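Local coordinates for putidaredoxin reductase (Pseudomonas putida, PDB 1Q1R), which probably passes electrons from NADH through its bound FAD to putidaredoxin, the iron–sulfur partner of the cytochrome P450cam monooxygenase, at residues A[89-94]-A[101-106]; A[226-229]-A[235-238]; A[386-391]-A[414-419]. All coordinates share one frame; numbering follows the deposited sequence.

Two β-hairpins and one helix pair illustrate how chemistry follows position in a fold. Contacts 1 and 2, both partly buried, resemble each other: each pairs the last two strands of a three-stranded antiparallel sheet by backbone hydrogen bonds, carries a bulge, and turns apolar side chains inward. The other face carries Q92 and D102 in contact 1, but A228 and P238 in contact 2, with R236 over the alanine. Contact 1 adds a buried aromatic ring. The sheets are separate, their contact centres about 49 Å apart. Contact 3, between helices 380-391 and 408-421, lies at the surface: two side chains joined by one weak hydrogen bond. No helix or strand is shared among the three.

Contact 1: residues A[89-94]-A[101-106]; sequences DRQQVI and LDYDRL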
loop_
_atom_site.group_PDB
_atom_site.type_symbol
_atom_site.label_atom_id
_atom_site.label_comp_id
_atom_site.label_asym_id
_atom_site.label_seq_id
_atom_site.Cartn_x
_atom_site.Cartn_y
_atom_site.Cartn_z
ATOM N N ASP A 89 -25.620 -18.733 -1.949
ATOM C CA ASP A 89 -26.792 -19.450 -2.426
ATOM C C ASP A 89 -27.833 -18.521 -3.060
ATOM O O ASP A 89 -28.154 -18.665 -4.239
ATOM C CB ASP A 89 -27.402 -20.246 -1.268
ATOM C CG ASP A 89 -27.681 -19.385 -0.050
ATOM O OD1 ASP A 89 -26.934 -18.412 0.184
ATOM O OD2 ASP A 89 -28.641 -19.694 0.686
ATOM N N ARG A 90 -28.353 -17.566 -2.291
ATOM C CA ARG A 90 -29.344 -16.635 -2.833
ATOM C C ARG A 90 -28.700 -15.508 -3.631
ATOM O O ARG A 90 -29.388 -14.766 -4.336
ATOM C CB ARG A 90 -30.196 -16.024 -1.715
ATOM C CG ARG A 90 -31.225 -16.970 -1.126
ATOM C CD ARG A 90 -30.754 -17.571 0.187
ATOM N NE ARG A 90 -30.951 -16.661 1.313
ATOM C CZ ARG A 90 -30.792 -17.004 2.588
ATOM N NH1 ARG A 90 -30.431 -18.241 2.904
ATOM N NH2 ARG A 90 -31.008 -16.119 3.551
ATOM N N GLN A 91 -27.380 -15.393 -3.522
ATOM C CA GLN A 91 -26.634 -14.345 -4.211
ATOM C C GLN A 91 -27.029 -12.985 -3.646
ATOM O O GLN A 91 -27.571 -12.134 -4.351
ATOM C CB GLN A 91 -26.904 -14.389 -5.720
ATOM C CG GLN A 91 -26.147 -15.484 -6.457
ATOM C CD GLN A 91 -26.496 -15.543 -7.934
ATOM O OE1 GLN A 91 -26.473 -14.529 -8.632
ATOM N NE2 GLN A 91 -26.817 -16.738 -8.417
ATOM N N GLN A 92 -26.760 -12.795 -2.360
ATOM C CA GLN A 92 -27.079 -11.542 -1.691
ATOM C C GLN A 92 -26.007 -11.221 -0.667
ATOM O O GLN A 92 -25.319 -12.112 -0.170
ATOM C CB GLN A 92 -28.410 -11.640 -0.938
ATOM C CG GLN A 92 -29.579 -12.203 -1.718
ATOM C CD GLN A 92 -30.824 -12.326 -0.854
ATOM O OE1 GLN A 92 -30.784 -12.913 0.230
ATOM N NE2 GLN A 92 -31.935 -11.772 -1.329
ATOM N N VAL A 93 -25.867 -9.938 -0.364
ATOM C CA VAL A 93 -24.926 -9.496 0.650
ATOM C C VAL A 93 -25.813 -8.917 1.745
ATOM O O VAL A 93 -26.764 -8.189 1.456
ATOM C CB VAL A 93 -23.957 -8.408 0.118
ATOM C CG1 VAL A 93 -22.956 -9.031 -0.849
ATOM C CG2 VAL A 93 -24.736 -7.300 -0.570
ATOM N N ILE A 94 -25.520 -9.259 2.994
ATOM C CA ILE A 94 -26.318 -8.772 4.110
ATOM C C ILE A 94 -25.669 -7.576 4.788
ATOM O O ILE A 94 -24.497 -7.622 5.162
ATOM C CB ILE A 94 -26.531 -9.874 5.169
ATOM C CG1 ILE A 94 -27.080 -11.141 4.500
ATOM C CG2 ILE A 94 -27.481 -9.375 6.251
ATOM C CD1 ILE A 94 -28.352 -10.932 3.709
ATOM N N LEU A 101 -28.787 -7.130 -0.350
ATOM C CA LEU A 101 -28.680 -6.670 -1.729
ATOM C C LEU A 101 -28.389 -7.850 -2.643
ATOM O O LEU A 101 -27.484 -8.640 -2.371
ATOM C CB LEU A 101 -27.559 -5.636 -1.863
ATOM C CG LEU A 101 -27.641 -4.375 -1.002
ATOM C CD1 LEU A 101 -26.407 -3.515 -1.252
ATOM C CD2 LEU A 101 -28.912 -3.601 -1.325
ATOM N N ASP A 102 -29.155 -7.967 -3.723
ATOM C CA ASP A 102 -28.968 -9.058 -4.673
ATOM C C ASP A 102 -27.844 -8.730 -5.649
ATOM O O ASP A 102 -27.641 -7.570 -6.017
ATOM C CB ASP A 102 -30.255 -9.322 -5.461
ATOM C CG ASP A 102 -31.422 -9.690 -4.568
ATOM O OD1 ASP A 102 -31.236 -10.516 -3.648
ATOM O OD2 ASP A 102 -32.529 -9.161 -4.794
ATOM N N TYR A 103 -27.120 -9.761 -6.072
ATOM C CA TYR A 103 -26.021 -9.569 -7.005
ATOM C C TYR A 103 -25.909 -10.698 -8.015
ATOM O O TYR A 103 -26.274 -11.841 -7.738
ATOM C CB TYR A 103 -24.697 -9.443 -6.239
ATOM C CG TYR A 103 -24.225 -10.713 -5.550
ATOM C CD1 TYR A 103 -23.638 -11.753 -6.275
ATOM C CD2 TYR A 103 -24.356 -10.869 -4.171
ATOM C CE1 TYR A 103 -23.191 -12.916 -5.642
ATOM C CE2 TYR A 103 -23.912 -12.026 -3.527
ATOM C CZ TYR A 103 -23.332 -13.044 -4.269
ATOM O OH TYR A 103 -22.897 -14.189 -3.636
ATOM N N ASP A 104 -25.413 -10.359 -9.198
ATOM C CA ASP A 104 -25.190 -11.337 -10.250
ATOM C C ASP A 104 -23.678 -11.508 -10.250
ATOM O O ASP A 104 -23.154 -12.592 -10.510
ATOM C CB ASP A 104 -25.670 -10.802 -11.600
ATOM C CG ASP A 104 -27.179 -10.690 -11.675
ATOM O OD1 ASP A 104 -27.856 -11.721 -11.472
ATOM O OD2 ASP A 104 -27.690 -9.580 -11.934
ATOM N N ARG A 105 -22.994 -10.411 -9.932
ATOM C CA ARG A 105 -21.538 -10.357 -9.850
ATOM C C ARG A 105 -21.156 -9.605 -8.576
ATOM O O ARG A 105 -21.609 -8.487 -8.350
ATOM C CB ARG A 105 -20.958 -9.634 -11.074
ATOM C CG ARG A 105 -20.624 -10.547 -12.247
ATOM C CD ARG A 105 -21.825 -11.352 -12.685
ATOM N NE ARG A 105 -21.447 -12.690 -13.126
ATOM C CZ ARG A 105 -20.946 -12.974 -14.323
ATOM N NH1 ARG A 105 -20.764 -12.009 -15.215
ATOM N NH2 ARG A 105 -20.626 -14.225 -14.623
ATOM N N LEU A 106 -20.330 -10.228 -7.746
ATOM C CA LEU A 106 -19.893 -9.617 -6.499
ATOM C C LEU A 106 -18.380 -9.379 -6.503
ATOM O O LEU A 106 -17.601 -10.262 -6.869
ATOM C CB LEU A 106 -20.277 -10.513 -5.318
ATOM C CG LEU A 106 -19.939 -10.017 -3.909
ATOM C CD1 LEU A 106 -20.616 -8.677 -3.656
ATOM C CD2 LEU A 106 -20.383 -11.052 -2.883
#
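Y103 and Q91 meet because CG of the tyrosine lies between its own backbone N and carbonyl carbon (chi1 68°), which swings the ring back beneath the Q91-Q92 peptide. One ring face takes the carbonyl carbon of Q91, while CE2 of Y103 lies 3.2 Å from the Q92 N, an oblique approach. Q91 CB makes a CH-pi contact over the ring, 4.1 Å from the Y103 centroid and 14° off its normal. The backbone fastens the same spot, Y103 N giving a hydrogen bond to Q91 O at 3.0 Å.

In the strands proper, V93 and L101 form an antiparallel hydrogen-bonded pair, V93 N to L101 O and L101 N to V93 O both measuring 2.9 Å. On the face holding these two, V93 CG2 packs on L101 CB at 3.5 Å, and V93 CG1 reaches L106 CD1 at 3.7 Å. The other face carries the non-hydrogen-bonded pair Q92 and D102, whose side chains run alongside each other. The Q92 amide and D102 carboxylate are nearly coplanar, and NE2 of Q92 meets OD1 of D102 almost end-on to the C–O bond at 2.7 Å, with a fairly straight N-H...O angle of 158°. A serine in place of Y103 would probably open a gap under the Q91-Q92 peptide and leave Q91 CB without the ring face it rests on.

Q91 and Q92 both oppose N87 in strand 83-87, a G1 beta bulge. The hairpin completes a three-stranded antiparallel sheet of the FAD-binding region, as in the glutathione reductase fold. Y103 and L106 touch I86 of strand 83-87 and V8 of strand 6-10, L101 rests on R33 and V35 of strand 31-35, and the chain continues into strand 105-108 of the parallel sheet.

Contact 2: residues A[226-229]-A[235-238]; sequences VTAV and TRLP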
loop_
_atom_site.group_PDB
_atom_site.type_symbol
_atom_site.label_atom_id
_atom_site.label_comp_id
_atom_site.label_asym_id
_atom_site.label_seq_id
_atom_site.Cartn_x
_atom_site.Cartn_y
_atom_site.Cartn_z
ATOM N N VAL A 226 -1.405 9.830 26.171
ATOM C CA VAL A 226 -0.102 9.205 26.350
ATOM C C VAL A 226 0.896 10.311 26.668
ATOM O O VAL A 226 0.849 11.386 26.066
ATOM C CB VAL A 226 0.357 8.477 25.062
ATOM C CG1 VAL A 226 1.814 8.012 25.208
ATOM C CG2 VAL A 226 -0.559 7.288 24.782
ATOM N N THR A 227 1.780 10.061 27.629
ATOM C CA THR A 227 2.794 11.037 27.991
ATOM C C THR A 227 4.182 10.469 27.743
ATOM O O THR A 227 5.164 11.210 27.717
ATOM C CB THR A 227 2.690 11.455 29.478
ATOM O OG1 THR A 227 2.734 10.288 30.306
ATOM C CG2 THR A 227 1.392 12.210 29.730
ATOM N N ALA A 228 4.275 9.153 27.563
ATOM C CA ALA A 228 5.572 8.536 27.313
ATOM C C ALA A 228 5.485 7.105 26.792
ATOM O O ALA A 228 4.542 6.374 27.087
ATOM C CB ALA A 228 6.424 8.577 28.585
ATOM N N VAL A 229 6.485 6.720 26.007
ATOM C CA VAL A 229 6.558 5.377 25.440
ATOM C C VAL A 229 7.726 4.685 26.146
ATOM O O VAL A 229 8.821 5.242 26.223
ATOM C CB VAL A 229 6.849 5.425 23.917
ATOM C CG1 VAL A 229 6.828 4.016 23.330
ATOM C CG2 VAL A 229 5.824 6.313 23.217
ATOM N N THR A 235 14.174 2.189 28.413
ATOM C CA THR A 235 14.239 3.562 27.934
ATOM C C THR A 235 12.871 4.242 27.974
ATOM O O THR A 235 11.885 3.691 27.489
ATOM C CB THR A 235 14.748 3.628 26.481
ATOM O OG1 THR A 235 15.979 2.903 26.364
ATOM C CG2 THR A 235 14.977 5.077 26.073
ATOM N N ARG A 236 12.811 5.430 28.566
ATOM C CA ARG A 236 11.559 6.176 28.607
ATOM C C ARG A 236 11.616 7.273 27.549
ATOM O O ARG A 236 12.500 8.130 27.573
ATOM C CB ARG A 236 11.320 6.818 29.978
ATOM C CG ARG A 236 10.141 7.809 29.977
ATOM C CD ARG A 236 9.855 8.394 31.357
ATOM N NE ARG A 236 8.721 9.322 31.344
ATOM C CZ ARG A 236 8.793 10.598 30.974
ATOM N NH1 ARG A 236 9.948 11.121 30.582
ATOM N NH2 ARG A 236 7.706 11.359 30.993
ATOM N N LEU A 237 10.673 7.240 26.618
ATOM C CA LEU A 237 10.622 8.248 25.570
ATOM C C LEU A 237 9.390 9.119 25.789
ATOM O O LEU A 237 8.268 8.679 25.555
ATOM C CB LEU A 237 10.545 7.577 24.194
ATOM C CG LEU A 237 11.740 6.707 23.787
ATOM C CD1 LEU A 237 11.389 5.914 22.543
ATOM C CD2 LEU A 237 12.957 7.584 23.547
ATOM N N PRO A 238 9.584 10.363 26.259
ATOM C CA PRO A 238 8.441 11.253 26.488
ATOM C C PRO A 238 7.801 11.549 25.136
ATOM O O PRO A 238 8.506 11.757 24.153
ATOM C CB PRO A 238 9.085 12.481 27.117
ATOM C CG PRO A 238 10.432 12.525 26.443
ATOM C CD PRO A 238 10.858 11.070 26.483
#
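V229 and L237 are tied by two short backbone hydrogen bonds, V229 N to L237 O at 2.7 Å and L237 N to V229 O at 2.8 Å, the first nearly straight at 170°. Between these residues the side chains meet only loosely, CB of V229 standing 4.3 Å from CB of L237. The next pair, A228 with P238, is non-hydrogen-bonded; here A228 CA makes a CA-H...O contact with L237 O at 3.2 Å, and P238 CA a longer one with T227 O at 3.5 Å. The position probably suits a proline, since the nitrogen in a non-hydrogen-bonded pair does not point at the partner strand.

Above A228 lies the arginine. R236 runs extended from CG to NE, with CG anti to the backbone nitrogen (chi1 170°), which carries its guanidinium out over the methyl group: A228 CB sits under one face, 3.7 Å from R236 NE.

These residues form the hairpin of strands 226-231 and 236-238, the last two strands of a three-stranded antiparallel sheet whose first is 214-219. In the glutathione reductase fold such a sheet accompanies the parallel sheet of the second dinucleotide-binding domain, probably the one for NADH here.

Further out, E218 of strand 214-219 meets the hairpin twice. Outside the two paired segments, its carboxylate forms a salt bridge with R236 NE, which probably helps to hold the guanidinium there, and T227 and A228 both oppose E218 in a classic beta bulge. On the other face V229 packs on V153 and V242, and L237 on T176 and L178, all in strands of that parallel sheet.

Contact 3: residues A[386-391]-A[414-419]; sequences SKQIIT and AAKAEL
Q388 and K416 are the whole of this contact, a polar contact at the surface between helix 380-391 and helix 408-421, in the C-terminal part of a glutathione reductase-type flavoprotein. The area buried between the segments is small, 57 Å², and the two side chains cross at about a right angle.

The polar link comes first. K416 NZ gives a weak hydrogen bond to Q388 OE1 at 3.4 Å. Q388 reaches it with an extended chain whose CG stands trans to N (chi1 -177°), whereas K416 is kinked at its third torsion (chi3 68°), a bend that curls the ammonium group back to the amide oxygen. The lysine's carbons CD and CE also come to 4.0 Å from Q388 OE1, so the oxygen faces the last part of the chain as well as its charge. Being between an ammonium group and a neutral amide, the attraction is probably ion-dipole in character, and at this length a modest one.

Apolar packing is supplied by neighbours. Q388 and I389 touch I412, one turn before K416 on the same helix, while A415 and L419 both rest on P395, in the loop just after helix 380-391. The buried side of helix 380-391 lies against the antiparallel sheet, with I389 and I390 on V371.

K387 makes a cation-pi interaction with W328. The last turn of helix 380-391 is held by hydrogen bonds. K387 O accepts two: T391 N at 2.8 Å, and T391 OG1 at 2.9 Å, the hydroxyl standing above the carbonyl plane, 41° out of it, while that hydroxyl is also hydrogen-bonded to A326 N.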
loop_
_atom_site.group_PDB
_atom_site.type_symbol
_atom_site.label_atom_id
_atom_site.label_comp_id
_atom_site.label_asym_id
_atom_site.label_seq_id
_atom_site.Cartn_x
_atom_site.Cartn_y
_atom_site.Cartn_z
ATOM N N SER A 386 13.857 -0.089 -16.025
ATOM C CA SER A 386 13.916 -1.290 -15.198
ATOM C C SER A 386 12.619 -2.092 -15.243
ATOM O O SER A 386 12.641 -3.315 -15.109
ATOM C CB SER A 386 14.259 -0.928 -13.750
ATOM O OG SER A 386 15.574 -0.399 -13.657
ATOM N N LYS A 387 11.491 -1.409 -15.423
ATOM C CA LYS A 387 10.201 -2.095 -15.509
ATOM C C LYS A 387 10.250 -3.060 -16.680
ATOM O O LYS A 387 9.797 -4.199 -16.591
ATOM C CB LYS A 387 9.062 -1.106 -15.765
ATOM C CG LYS A 387 8.596 -0.298 -14.579
ATOM C CD LYS A 387 7.409 0.549 -15.021
ATOM C CE LYS A 387 6.706 1.216 -13.862
ATOM N NZ LYS A 387 5.560 2.037 -14.353
ATOM N N GLN A 388 10.802 -2.577 -17.786
ATOM C CA GLN A 388 10.929 -3.365 -19.003
ATOM C C GLN A 388 11.800 -4.601 -18.764
ATOM O O GLN A 388 11.471 -5.699 -19.209
ATOM C CB GLN A 388 11.531 -2.490 -20.104
ATOM C CG GLN A 388 11.661 -3.157 -21.458
ATOM C CD GLN A 388 12.303 -2.245 -22.492
ATOM O OE1 GLN A 388 12.415 -2.602 -23.668
ATOM N NE2 GLN A 388 12.733 -1.061 -22.057
ATOM N N ILE A 389 12.911 -4.415 -18.058
ATOM C CA ILE A 389 13.826 -5.516 -17.761
ATOM C C ILE A 389 13.132 -6.625 -16.963
ATOM O O ILE A 389 13.313 -7.813 -17.247
ATOM C CB ILE A 389 15.061 -5.009 -16.963
ATOM C CG1 ILE A 389 15.911 -4.098 -17.850
ATOM C CG2 ILE A 389 15.895 -6.186 -16.462
ATOM C CD1 ILE A 389 16.962 -3.300 -17.097
ATOM N N ILE A 390 12.336 -6.231 -15.973
ATOM C CA ILE A 390 11.626 -7.189 -15.130
ATOM C C ILE A 390 10.449 -7.831 -15.853
ATOM O O ILE A 390 10.330 -9.056 -15.899
ATOM C CB ILE A 390 11.080 -6.514 -13.841
ATOM C CG1 ILE A 390 12.214 -5.828 -13.082
ATOM C CG2 ILE A 390 10.398 -7.549 -12.954
ATOM C CD1 ILE A 390 13.332 -6.753 -12.686
ATOM N N THR A 391 9.580 -6.998 -16.413
ATOM C CA THR A 391 8.396 -7.484 -17.112
ATOM C C THR A 391 8.720 -8.407 -18.280
ATOM O O THR A 391 8.055 -9.425 -18.472
ATOM C CB THR A 391 7.537 -6.317 -17.638
ATOM O OG1 THR A 391 7.163 -5.463 -16.549
ATOM C CG2 THR A 391 6.275 -6.847 -18.317
ATOM N N ALA A 414 21.348 -4.551 -25.932
ATOM C CA ALA A 414 22.175 -5.734 -26.115
ATOM C C ALA A 414 21.431 -7.005 -25.708
ATOM O O ALA A 414 21.485 -8.013 -26.411
ATOM C CB ALA A 414 23.461 -5.596 -25.312
ATOM N N ALA A 415 20.745 -6.954 -24.570
ATOM C CA ALA A 415 19.995 -8.106 -24.077
ATOM C C ALA A 415 18.920 -8.522 -25.080
ATOM O O ALA A 415 18.741 -9.706 -25.360
ATOM C CB ALA A 415 19.362 -7.782 -22.727
ATOM N N LYS A 416 18.209 -7.543 -25.624
ATOM C CA LYS A 416 17.159 -7.814 -26.598
ATOM C C LYS A 416 17.738 -8.372 -27.900
ATOM O O LYS A 416 17.176 -9.292 -28.492
ATOM C CB LYS A 416 16.369 -6.530 -26.871
ATOM C CG LYS A 416 15.654 -6.001 -25.633
ATOM C CD LYS A 416 15.249 -4.539 -25.759
ATOM C CE LYS A 416 14.155 -4.326 -26.788
ATOM N NZ LYS A 416 13.682 -2.906 -26.778
ATOM N N ALA A 417 18.871 -7.822 -28.329
ATOM C CA ALA A 417 19.526 -8.255 -29.562
ATOM C C ALA A 417 20.032 -9.688 -29.463
ATOM O O ALA A 417 20.110 -10.405 -30.467
ATOM C CB ALA A 417 20.684 -7.324 -29.890
ATOM N N GLU A 418 20.381 -10.095 -28.250
ATOM C CA GLU A 418 20.888 -11.435 -28.009
ATOM C C GLU A 418 19.798 -12.480 -28.222
ATOM O O GLU A 418 20.061 -13.571 -28.733
ATOM C CB GLU A 418 21.427 -11.527 -26.586
ATOM C CG GLU A 418 22.202 -12.788 -26.301
ATOM C CD GLU A 418 22.877 -12.739 -24.948
ATOM O OE1 GLU A 418 22.159 -12.736 -23.926
ATOM O OE2 GLU A 418 24.125 -12.692 -24.913
ATOM N N LEU A 419 18.578 -12.134 -27.828
ATOM C CA LEU A 419 17.432 -13.026 -27.972
ATOM C C LEU A 419 17.092 -13.243 -29.447
ATOM O O LEU A 419 16.784 -14.357 -29.872
ATOM C CB LEU A 419 16.209 -12.429 -27.263
ATOM C CG LEU A 419 16.330 -12.029 -25.789
ATOM C CD1 LEU A 419 15.062 -11.310 -25.353
ATOM C CD2 LEU A 419 16.566 -13.263 -24.931
#